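Local coordinates for protein alanine racemase (Enterococcus faecalis, PDB 3E6E) that is an alanine racemase, a two-domain protein with an N-terminal TIM-barrel domain and a C-terminal beta domain, built as a dimer, at residues A[223-229]-A[241-246]. The protein carries 1 engineered substitution. Residues are numbered along the deposited sequence; the frame is centred on the assembly and turned at random.
Sequences YGVAMYG and YALKPA. With DCS (D-[3-hydroxy-2-methyl-5-phosphonooxymethyl-pyridin-4-ylmethyl]-N,O-cycloserylamide), chain D.
L243 lies against the short 3-10 turn 225-228, its CD2 3.8 Å from A226 CB and also touching A226 O; the small alanine lets the leucine branch come in beside the turn. With CG anti to its own carbonyl carbon (chi1 -70°), L243 extends from the backbone toward that turn, while its CB rests on the CA of G229. Glycine suits this place twice over: its phi is positive, and its CA lies 3.4 Å from K244 O in a CA-H...O contact that a side chain would obstruct. Next to it, A246 N donates to Y228 O at 3.0 Å. P245 CA-H also faces that oxygen, and the proline ring borders G229 O. At the other end Y223 and Y241 approach from opposite directions and meet through their hydroxyls at the ring edges, in a hydrogen bond whose modelled OH to OH distance of 2.3 Å is doubtfully short; either oxygen could be the donor. Helices 15-28 and 207-212 both touch this tyrosine pair, and Y228 stacks with H46 and Y44. Farther in, V225 N bonds DCS O2P at 3.0 Å, nearly straight at 164°, and G224 N reaches O1P weakly; a CB on G224 would collide with the phosphate. The start of a short helical turn, its amides facing phosphate just after the last barrel strand, 220-223, is a phosphate-binding site of the kind found in many TIM barrels that bind phosphate groups.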
ATOM      1  N   TYR A 223      23.579  -0.554   3.535  1.00 22.08           N
ATOM      2  CA  TYR A 223      22.969   0.768   3.414  1.00 22.92           C
ATOM      3  C   TYR A 223      21.546   0.780   2.829  1.00 23.51           C
ATOM      4  O   TYR A 223      21.343   0.433   1.659  1.00 24.26           O
ATOM      5  CB  TYR A 223      23.867   1.662   2.558  1.00 21.39           C
ATOM      6  CG  TYR A 223      23.969   3.092   3.045  1.00 21.14           C
ATOM      7  CD1 TYR A 223      24.213   4.130   2.155  1.00 19.49           C
ATOM      8  CD2 TYR A 223      23.852   3.405   4.403  1.00 21.43           C
ATOM      9  CE1 TYR A 223      24.339   5.437   2.594  1.00 19.51           C
ATOM     10  CE2 TYR A 223      23.982   4.715   4.849  1.00 19.18           C
ATOM     11  CZ  TYR A 223      24.226   5.724   3.937  1.00 19.09           C
ATOM     12  OH  TYR A 223      24.366   7.030   4.361  1.00 20.52           O
ATOM     13  N   GLY A 224      20.576   1.209   3.634  1.00 22.17           N
ATOM     14  CA  GLY A 224      19.205   1.260   3.167  1.00 21.90           C
ATOM     15  C   GLY A 224      18.601   2.643   2.946  1.00 22.51           C
ATOM     16  O   GLY A 224      18.889   3.315   1.955  1.00 21.32           O
ATOM     17  N   VAL A 225      17.754   3.057   3.890  1.00 23.63           N
ATOM     18  CA  VAL A 225      17.045   4.336   3.841  1.00 22.89           C
ATOM     19  C   VAL A 225      17.842   5.575   3.502  1.00 22.89           C
ATOM     20  O   VAL A 225      17.326   6.484   2.840  1.00 23.91           O
ATOM     21  CB  VAL A 225      16.322   4.620   5.160  1.00 21.21           C
ATOM     22  CG1 VAL A 225      15.233   3.636   5.339  1.00 19.99           C
ATOM     23  CG2 VAL A 225      17.294   4.571   6.301  1.00 21.05           C
ATOM     24  N   ALA A 226      19.082   5.633   3.960  1.00 20.75           N
ATOM     25  CA  ALA A 226      19.880   6.800   3.679  1.00 20.27           C
ATOM     26  C   ALA A 226      20.192   6.930   2.194  1.00 20.80           C
ATOM     27  O   ALA A 226      20.358   8.039   1.696  1.00 19.99           O
ATOM     28  CB  ALA A 226      21.152   6.768   4.483  1.00 20.01           C
ATOM     29  N   MET A 227      20.261   5.821   1.464  1.00 22.25           N
ATOM     30  CA  MET A 227      20.580   5.958   0.044  1.00 24.27           C
ATOM     31  C   MET A 227      19.403   6.544  -0.730  1.00 24.44           C
ATOM     32  O   MET A 227      19.488   6.781  -1.935  1.00 24.10           O
ATOM     33  CB  MET A 227      21.053   4.624  -0.569  1.00 23.30           C
ATOM     34  CG  MET A 227      20.038   3.530  -0.731  1.00 23.06           C
ATOM     35  SD  MET A 227      20.890   2.029  -1.379  1.00 25.97           S
ATOM     36  CE  MET A 227      19.455   0.962  -1.764  1.00 21.55           C
ATOM     37  N   TYR A 228      18.312   6.795  -0.010  1.00 24.74           N
ATOM     38  CA  TYR A 228      17.109   7.382  -0.586  1.00 23.42           C
ATOM     39  C   TYR A 228      16.952   8.817  -0.069  1.00 22.74           C
ATOM     40  O   TYR A 228      15.979   9.498  -0.382  1.00 23.93           O
ATOM     41  CB  TYR A 228      15.891   6.546  -0.212  1.00 23.15           C
ATOM     42  CG  TYR A 228      15.982   5.094  -0.640  1.00 23.32           C
ATOM     43  CD1 TYR A 228      15.843   4.723  -1.977  1.00 21.72           C
ATOM     44  CD2 TYR A 228      16.209   4.087   0.301  1.00 25.00           C
ATOM     45  CE1 TYR A 228      15.928   3.382  -2.367  1.00 22.51           C
ATOM     46  CE2 TYR A 228      16.297   2.741  -0.077  1.00 24.79           C
ATOM     47  CZ  TYR A 228      16.156   2.394  -1.408  1.00 23.51           C
ATOM     48  OH  TYR A 228      16.235   1.060  -1.763  1.00 21.82           O
ATOM     49  N   GLY A 229      17.924   9.259   0.723  1.00 21.94           N
ATOM     50  CA  GLY A 229      17.922  10.607   1.268  1.00 21.69           C
ATOM     51  C   GLY A 229      17.058  10.860   2.492  1.00 22.80           C
ATOM     52  O   GLY A 229      16.655  12.003   2.744  1.00 24.78           O
ATOM     53  N   TYR A 241      26.268  13.542   6.946  1.00 24.69           N
ATOM     54  CA  TYR A 241      26.485  14.170   5.649  1.00 22.72           C
ATOM     55  C   TYR A 241      25.126  14.459   5.007  1.00 22.80           C
ATOM     56  O   TYR A 241      24.121  13.826   5.340  1.00 21.86           O
ATOM     57  CB  TYR A 241      27.353  13.277   4.751  1.00 22.25           C
ATOM     58  CG  TYR A 241      26.681  12.034   4.206  1.00 22.35           C
ATOM     59  CD1 TYR A 241      25.942  12.079   3.026  1.00 23.23           C
ATOM     60  CD2 TYR A 241      26.788  10.809   4.868  1.00 21.88           C
ATOM     61  CE1 TYR A 241      25.328  10.933   2.520  1.00 23.40           C
ATOM     62  CE2 TYR A 241      26.177   9.663   4.370  1.00 20.37           C
ATOM     63  CZ  TYR A 241      25.452   9.732   3.199  1.00 21.82           C
ATOM     64  OH  TYR A 241      24.846   8.612   2.697  1.00 22.02           O
ATOM     65  N   ALA A 242      25.106  15.429   4.098  1.00 23.01           N
ATOM     66  CA  ALA A 242      23.892  15.856   3.411  1.00 22.14           C
ATOM     67  C   ALA A 242      23.198  14.760   2.637  1.00 22.26           C
ATOM     68  O   ALA A 242      23.703  14.310   1.613  1.00 23.10           O
ATOM     69  CB  ALA A 242      24.214  16.986   2.476  1.00 22.65           C
ATOM     70  N   LEU A 243      22.037  14.336   3.129  1.00 22.27           N
ATOM     71  CA  LEU A 243      21.250  13.308   2.458  1.00 22.48           C
ATOM     72  C   LEU A 243      20.328  14.064   1.511  1.00 23.68           C
ATOM     73  O   LEU A 243      19.790  15.102   1.878  1.00 22.94           O
ATOM     74  CB  LEU A 243      20.417  12.511   3.471  1.00 22.58           C
ATOM     75  CG  LEU A 243      21.165  11.577   4.429  1.00 22.69           C
ATOM     76  CD1 LEU A 243      20.196  11.009   5.465  1.00 20.07           C
ATOM     77  CD2 LEU A 243      21.838  10.455   3.626  1.00 20.85           C
ATOM     78  N   LYS A 244      20.160  13.559   0.293  1.00 24.83           N
ATOM     79  CA  LYS A 244      19.310  14.225  -0.687  1.00 23.63           C
ATOM     80  C   LYS A 244      18.107  13.360  -1.028  1.00 23.20           C
ATOM     81  O   LYS A 244      18.236  12.312  -1.668  1.00 23.25           O
ATOM     82  CB  LYS A 244      20.104  14.531  -1.956  1.00 24.99           C
ATOM     83  CG  LYS A 244      19.248  15.024  -3.125  1.00 30.90           C
ATOM     84  CD  LYS A 244      20.044  15.058  -4.435  1.00 32.65           C
ATOM     85  CE  LYS A 244      21.104  16.149  -4.444  1.00 33.19           C
ATOM     86  NZ  LYS A 244      20.492  17.501  -4.605  1.00 35.83           N
ATOM     87  N   PRO A 245      16.914  13.786  -0.599  1.00 22.29           N
ATOM     88  CA  PRO A 245      15.691  13.032  -0.871  1.00 21.85           C
ATOM     89  C   PRO A 245      15.573  12.659  -2.344  1.00 21.16           C
ATOM     90  O   PRO A 245      15.767  13.495  -3.225  1.00 19.80           O
ATOM     91  CB  PRO A 245      14.601  13.991  -0.413  1.00 23.10           C
ATOM     92  CG  PRO A 245      15.259  14.694   0.746  1.00 22.94           C
ATOM     93  CD  PRO A 245      16.615  15.009   0.166  1.00 22.46           C
ATOM     94  N   ALA A 246      15.263  11.396  -2.606  1.00 21.05           N
ATOM     95  CA  ALA A 246      15.132  10.918  -3.976  1.00 22.25           C
ATOM     96  C   ALA A 246      13.676  10.784  -4.409  1.00 21.79           C
ATOM     97  O   ALA A 246      13.382  10.756  -5.598  1.00 22.26           O
ATOM     98  CB  ALA A 246      15.829   9.575  -4.118  1.00 23.10           C
TER
HETATM   99  N1  DCS D 372      19.978  -5.136   7.213  1.00 29.63           N
HETATM  100  C2  DCS D 372      18.857  -5.933   7.616  1.00 29.64           C
HETATM  101  C2A DCS D 372      19.047  -7.337   8.158  1.00 31.69           C
HETATM  102  C3  DCS D 372      17.584  -5.364   7.495  1.00 29.97           C
HETATM  103  O3  DCS D 372      16.474  -6.048   7.849  1.00 30.58           O
HETATM  104  C4  DCS D 372      17.467  -4.012   6.971  1.00 30.89           C
HETATM  105  C4A DCS D 372      16.095  -3.381   6.843  1.00 34.27           C
HETATM  106  C5  DCS D 372      18.680  -3.285   6.591  1.00 28.15           C
HETATM  107  C6  DCS D 372      19.893  -3.865   6.719  1.00 28.49           C
HETATM  108  C5A DCS D 372      18.662  -1.878   6.046  1.00 26.89           C
HETATM  109  O4P DCS D 372      18.219  -0.995   7.079  1.00 27.14           O
HETATM  110  P   DCS D 372      18.054   0.583   6.935  1.00 25.04           P
HETATM  111  O1P DCS D 372      19.370   1.111   6.631  1.00 26.02           O
HETATM  112  O2P DCS D 372      17.089   0.860   5.875  1.00 24.66           O
HETATM  113  O3P DCS D 372      17.583   1.093   8.218  1.00 25.99           O
HETATM  114  N   DCS D 372      15.402  -3.347   8.193  1.00 37.03           N
HETATM  115  CA  DCS D 372      14.115  -2.807   8.329  1.00 37.37           C
HETATM  116  C   DCS D 372      12.913  -3.558   8.487  1.00 38.21           C
HETATM  117  O   DCS D 372      12.817  -4.919   8.495  1.00 39.09           O
HETATM  118  ND  DCS D 372      11.914  -2.722   8.625  1.00 37.84           N
HETATM  119  OG  DCS D 372      12.406  -1.435   8.561  1.00 37.75           O
HETATM  120  CB  DCS D 372      13.742  -1.493   8.378  1.00 38.26           C